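PDB 4TX1: esterase from Sinorhizobium meliloti 1021, which probably hydrolyses acetyl and aryl esters, as a carbohydrate acetylesterase of the SGNH (GDSL-like) hydrolase family. Local coordinates for residues A[82-85]-A[86-90]; A[73-77]-A[78-82]. All coordinates share one frame; numbering follows the deposited sequence.

Interaction 1 of 2, residues A[82-85]-A[86-90]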
loop_
_atom_site.group_PDB
_atom_site.type_symbol
_atom_site.label_atom_id
_atom_site.label_comp_id
_atom_site.label_asym_id
_atom_site.label_seq_id
_atom_site.Cartn_x
_atom_site.Cartn_y
_atom_site.Cartn_z
ATOM N N LEU A 82 -9.782 8.669 -6.307
ATOM C CA LEU A 82 -10.427 9.956 -6.647
ATOM C C LEU A 82 -9.584 11.202 -6.350
ATOM O O LEU A 82 -9.503 12.068 -7.186
ATOM C CB LEU A 82 -11.762 10.069 -5.908
ATOM C CG LEU A 82 -12.531 11.380 -6.093
ATOM C CD1 LEU A 82 -12.929 11.565 -7.549
ATOM C CD2 LEU A 82 -13.754 11.419 -5.190
ATOM N N PRO A 83 -8.848 11.256 -5.171
ATOM C CA PRO A 83 -8.024 12.446 -4.959
ATOM C C PRO A 83 -7.071 12.784 -6.088
ATOM O O PRO A 83 -6.939 13.948 -6.444
ATOM C CB PRO A 83 -7.305 12.148 -3.646
ATOM C CG PRO A 83 -8.205 11.227 -2.916
ATOM C CD PRO A 83 -8.760 10.318 -4.040
ATOM N N THR A 84 -6.404 11.793 -6.660
ATOM C CA THR A 84 -5.503 11.976 -7.764
ATOM C C THR A 84 -6.232 12.488 -9.002
ATOM O O THR A 84 -5.729 13.426 -9.667
ATOM C CB THR A 84 -4.820 10.674 -8.106
ATOM O OG1 THR A 84 -4.054 10.266 -6.926
ATOM C CG2 THR A 84 -3.892 10.796 -9.311
ATOM N N VAL A 85 -7.448 12.007 -9.250
ATOM C CA VAL A 85 -8.285 12.512 -10.352
ATOM C C VAL A 85 -8.747 13.954 -10.137
ATOM O O VAL A 85 -8.627 14.822 -11.021
ATOM C CB VAL A 85 -9.422 11.542 -10.588
ATOM C CG1 VAL A 85 -10.358 12.020 -11.722
ATOM C CG2 VAL A 85 -8.813 10.190 -11.001
ATOM N N LEU A 86 -9.166 14.252 -8.909
ATOM C CA LEU A 86 -9.587 15.642 -8.588
ATOM C C LEU A 86 -8.422 16.609 -8.808
ATOM O O LEU A 86 -8.521 17.695 -9.375
ATOM C CB LEU A 86 -10.042 15.695 -7.166
ATOM C CG LEU A 86 -11.336 14.999 -6.792
ATOM C CD1 LEU A 86 -11.580 15.019 -5.283
ATOM C CD2 LEU A 86 -12.624 15.490 -7.545
ATOM N N HIS A 87 -7.269 16.180 -8.374
ATOM C CA HIS A 87 -6.105 17.010 -8.410
ATOM C C HIS A 87 -5.621 17.278 -9.829
ATOM O O HIS A 87 -5.164 18.366 -10.121
ATOM C CB HIS A 87 -4.959 16.403 -7.546
ATOM C CG HIS A 87 -4.102 17.427 -6.851
ATOM N ND1 HIS A 87 -4.505 18.117 -5.702
ATOM C CD2 HIS A 87 -2.835 17.798 -7.108
ATOM C CE1 HIS A 87 -3.507 18.906 -5.322
ATOM N NE2 HIS A 87 -2.487 18.733 -6.135
ATOM N N THR A 88 -5.706 16.270 -10.685
ATOM C CA THR A 88 -5.337 16.368 -12.077
ATOM C C THR A 88 -6.232 17.350 -12.822
ATOM O O THR A 88 -5.812 17.999 -13.801
ATOM C CB THR A 88 -5.571 14.968 -12.714
ATOM O OG1 THR A 88 -4.632 14.032 -12.106
ATOM C CG2 THR A 88 -5.321 15.033 -14.213
ATOM N N HIS A 89 -7.482 17.424 -12.449
ATOM C CA HIS A 89 -8.457 18.166 -13.284
ATOM C C HIS A 89 -8.928 19.480 -12.667
ATOM O O HIS A 89 -9.727 20.205 -13.315
ATOM C CB HIS A 89 -9.618 17.235 -13.666
ATOM C CG HIS A 89 -9.214 16.108 -14.552
ATOM N ND1 HIS A 89 -8.574 16.292 -15.760
ATOM C CD2 HIS A 89 -9.264 14.753 -14.352
ATOM C CE1 HIS A 89 -8.279 15.104 -16.283
ATOM N NE2 HIS A 89 -8.683 14.154 -15.439
ATOM N N ALA A 90 -8.501 19.740 -11.424
ATOM C CA ALA A 90 -8.852 20.958 -10.708
ATOM C C ALA A 90 -8.405 22.180 -11.523
ATOM O O ALA A 90 -7.385 22.189 -12.143
ATOM C CB ALA A 90 -8.201 20.980 -9.325
#
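The C-terminal half of helix 78-89 is closed here by i to i+4 bonds, beginning with L82 and L86, which meet through both backbone and side chain. L86 N lies 2.8 Å from L82 O at an N-H...O angle of 167°. Farther along, H87 N bonds to P83 O, and the bond from H89 N to V85 O is longer, at 3.2 Å. The helix is kinked at P83, whose ring nitrogen carries no hydrogen to offer the preceding turn.

On the inner side, L82 CG approaches L86 CD1 to 3.8 Å, while L82 CD1 rests against L86 CG and CD2. The two leucine side chains run slantwise past each other, and L86 adds V126 of helix 112-127 and L17 of strand 14-20 to the contact; this apolar face seats the helix in the alpha/beta fold, beside the parallel sheet. An alanine in place of L86 would probably leave L82 CG and CD1 without their apolar neighbour and open a gap toward V126.

T84 O is gripped twice by one residue: T88 N at 3.0 Å and T88 OG1 at 2.7 Å arrive from opposite faces of its carbonyl plane. With OG1 on the backbone-N side of T88 (chi1 -66°), the hydroxyl folds back onto the preceding turn. T88 CG2 sits over the centre of one face of the H89 ring, 3.6 Å above its plane, and V85 CG1 meets that ring in plane at its edge, 3.9 Å from H89 CD2. H89 NE2 is hydrogen-bonded to E58, and T84 OG1 to D75 N of the second subunit.

Interaction 2 of 2, residues A[73-77]-A[78-82]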
loop_
_atom_site.group_PDB
_atom_site.type_symbol
_atom_site.label_atom_id
_atom_site.label_comp_id
_atom_site.label_asym_id
_atom_site.label_seq_id
_atom_site.Cartn_x
_atom_site.Cartn_y
_atom_site.Cartn_z
ATOM N N ASP A 73 -6.108 -4.744 -14.378
ATOM C CA ASP A 73 -4.858 -4.019 -14.414
ATOM C C ASP A 73 -5.082 -2.546 -14.129
ATOM O O ASP A 73 -4.725 -1.709 -14.920
ATOM C CB ASP A 73 -4.221 -4.215 -15.801
ATOM C CG ASP A 73 -2.704 -3.920 -15.836
ATOM O OD1 ASP A 73 -2.102 -3.525 -14.810
ATOM O OD2 ASP A 73 -2.089 -4.077 -16.953
ATOM N N CYS A 74 -5.499 -2.232 -12.910
ATOM C CA CYS A 74 -5.918 -0.882 -12.532
ATOM C C CYS A 74 -6.346 -0.951 -11.065
ATOM O O CYS A 74 -6.574 -2.070 -10.535
ATOM C CB CYS A 74 -7.085 -0.398 -13.362
ATOM S SG CYS A 74 -8.528 -1.441 -13.395
ATOM N N ASP A 75 -6.497 0.222 -10.463
ATOM C CA ASP A 75 -7.065 0.342 -9.093
ATOM C C ASP A 75 -8.505 0.698 -9.283
ATOM O O ASP A 75 -8.836 1.819 -9.686
ATOM C CB ASP A 75 -6.321 1.346 -8.256
ATOM C CG ASP A 75 -6.795 1.452 -6.867
ATOM O OD1 ASP A 75 -7.822 0.818 -6.485
ATOM O OD2 ASP A 75 -6.004 2.109 -6.087
ATOM N N ARG A 76 -9.373 -0.267 -8.933
ATOM C CA ARG A 76 -10.846 -0.123 -9.090
ATOM C C ARG A 76 -11.485 0.526 -7.865
ATOM O O ARG A 76 -12.686 0.698 -7.821
ATOM C CB ARG A 76 -11.437 -1.496 -9.362
ATOM C CG ARG A 76 -11.237 -1.921 -10.819
ATOM C CD ARG A 76 -11.744 -3.331 -11.027
ATOM N NE ARG A 76 -11.902 -3.594 -12.448
ATOM C CZ ARG A 76 -12.320 -4.758 -12.946
ATOM N NH1 ARG A 76 -12.497 -5.823 -12.172
ATOM N NH2 ARG A 76 -12.473 -4.923 -14.256
ATOM N N ASN A 77 -10.709 0.844 -6.831
ATOM C CA ASN A 77 -11.344 1.465 -5.664
ATOM C C ASN A 77 -11.567 2.962 -5.933
ATOM O O ASN A 77 -10.664 3.736 -6.122
ATOM C CB ASN A 77 -10.395 1.285 -4.432
ATOM C CG ASN A 77 -10.984 1.750 -3.126
ATOM O OD1 ASN A 77 -10.781 1.016 -2.048
ATOM N ND2 ASN A 77 -11.585 2.895 -3.092
ATOM N N GLY A 78 -12.854 3.336 -6.029
ATOM C CA GLY A 78 -13.130 4.692 -6.465
ATOM C C GLY A 78 -12.596 5.718 -5.501
ATOM O O GLY A 78 -12.105 6.739 -5.913
ATOM N N ALA A 79 -12.653 5.422 -4.221
ATOM C CA ALA A 79 -12.236 6.377 -3.219
ATOM C C ALA A 79 -10.729 6.540 -3.175
ATOM O O ALA A 79 -10.232 7.641 -2.968
ATOM C CB ALA A 79 -12.759 5.945 -1.870
ATOM N N ARG A 80 -9.968 5.472 -3.343
ATOM C CA ARG A 80 -8.499 5.578 -3.319
ATOM C C ARG A 80 -7.953 6.409 -4.464
ATOM O O ARG A 80 -7.009 7.154 -4.306
ATOM C CB ARG A 80 -7.827 4.181 -3.282
ATOM C CG ARG A 80 -6.287 4.333 -3.144
ATOM C CD ARG A 80 -5.753 2.972 -2.560
ATOM N NE ARG A 80 -6.299 1.840 -3.330
ATOM C CZ ARG A 80 -6.881 0.796 -2.854
ATOM N NH1 ARG A 80 -6.938 0.595 -1.493
ATOM N NH2 ARG A 80 -7.339 -0.125 -3.721
ATOM N N VAL A 81 -8.579 6.271 -5.637
ATOM C CA VAL A 81 -8.202 6.924 -6.855
ATOM C C VAL A 81 -8.674 8.381 -6.929
ATOM O O VAL A 81 -8.044 9.240 -7.573
ATOM C CB VAL A 81 -8.537 6.092 -8.069
ATOM C CG1 VAL A 81 -8.309 6.870 -9.393
ATOM C CG2 VAL A 81 -7.739 4.783 -8.017
ATOM N N LEU A 82 -9.782 8.669 -6.307
ATOM C CA LEU A 82 -10.427 9.956 -6.647
ATOM C C LEU A 82 -9.584 11.202 -6.350
ATOM O O LEU A 82 -9.503 12.068 -7.186
ATOM C CB LEU A 82 -11.762 10.069 -5.908
ATOM C CG LEU A 82 -12.531 11.380 -6.093
ATOM C CD1 LEU A 82 -12.929 11.565 -7.549
ATOM C CD2 LEU A 82 -13.754 11.419 -5.190
#
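The guanidinium of R80 has N77 over one face, where N77 CB comes within 3.4 Å of R80 NH2, and the carboxylate of D75 at its edge. The D75 side chain meets the R80 chain nearly perpendicular, with their flat groups turned 31° apart, and the grip is side-on: one nitrogen serves each oxygen. R80 NE donates to D75 OD2 at 2.8 Å, nearly straight at 175°; OD2 accepts through its syn lone pair and lies in the guanidinium plane. The second bond of the salt bridge, R80 NH2 to D75 OD1 at 3.0 Å, is less flat, the nitrogen meeting OD1 on the syn side but tilted out of the carboxylate plane.

The R80 chain leaves with CG opposite the backbone N (chi1 -176°) and then bends at chi3, which turns NE and NH2 back toward D75. D75 OD1 has a second donor: N77 N reaches it at 2.9 Å, from the other face of the carboxylate. Both oxygens are thus engaged, so rotation of the carboxylate is probably restricted. R80 NH2 also forms a salt bridge with D68, so two acidic residues share this guanidinium, and H70 of the third subunit packs on R80 and N77.

Beside the salt bridge, V81 CG2 lies 3.6 Å from D75 CG, and a weak bond joins V81 N to N77 O at 3.3 Å. The D75 carboxylate accepting from the backbone N two residues on defines an Asx turn, which leads directly into the start of helix 78-89 with N77 at the N-cap position.

In the fold
Along the chain, interaction 2 comes first: the loop after strand 53-59 reaches residues 73-77 and turns into helix 78-89, where the contact closes the loop-to-helix junction. Interaction 1 follows on the same helix and runs to the helix end at H89, with A90 the first residue beyond it. The two neither nest nor cross; they are consecutive, share L82, and have centres about 12 Å apart. L82 packs on Y19 of strand 14-20 and on L122 and L125 of helix 112-127, so the helix is tied to the sheet and to a neighbouring helix at the point where the contacts join. Both also lie against the second subunit, so this helix and the loop before it form part of a subunit interface.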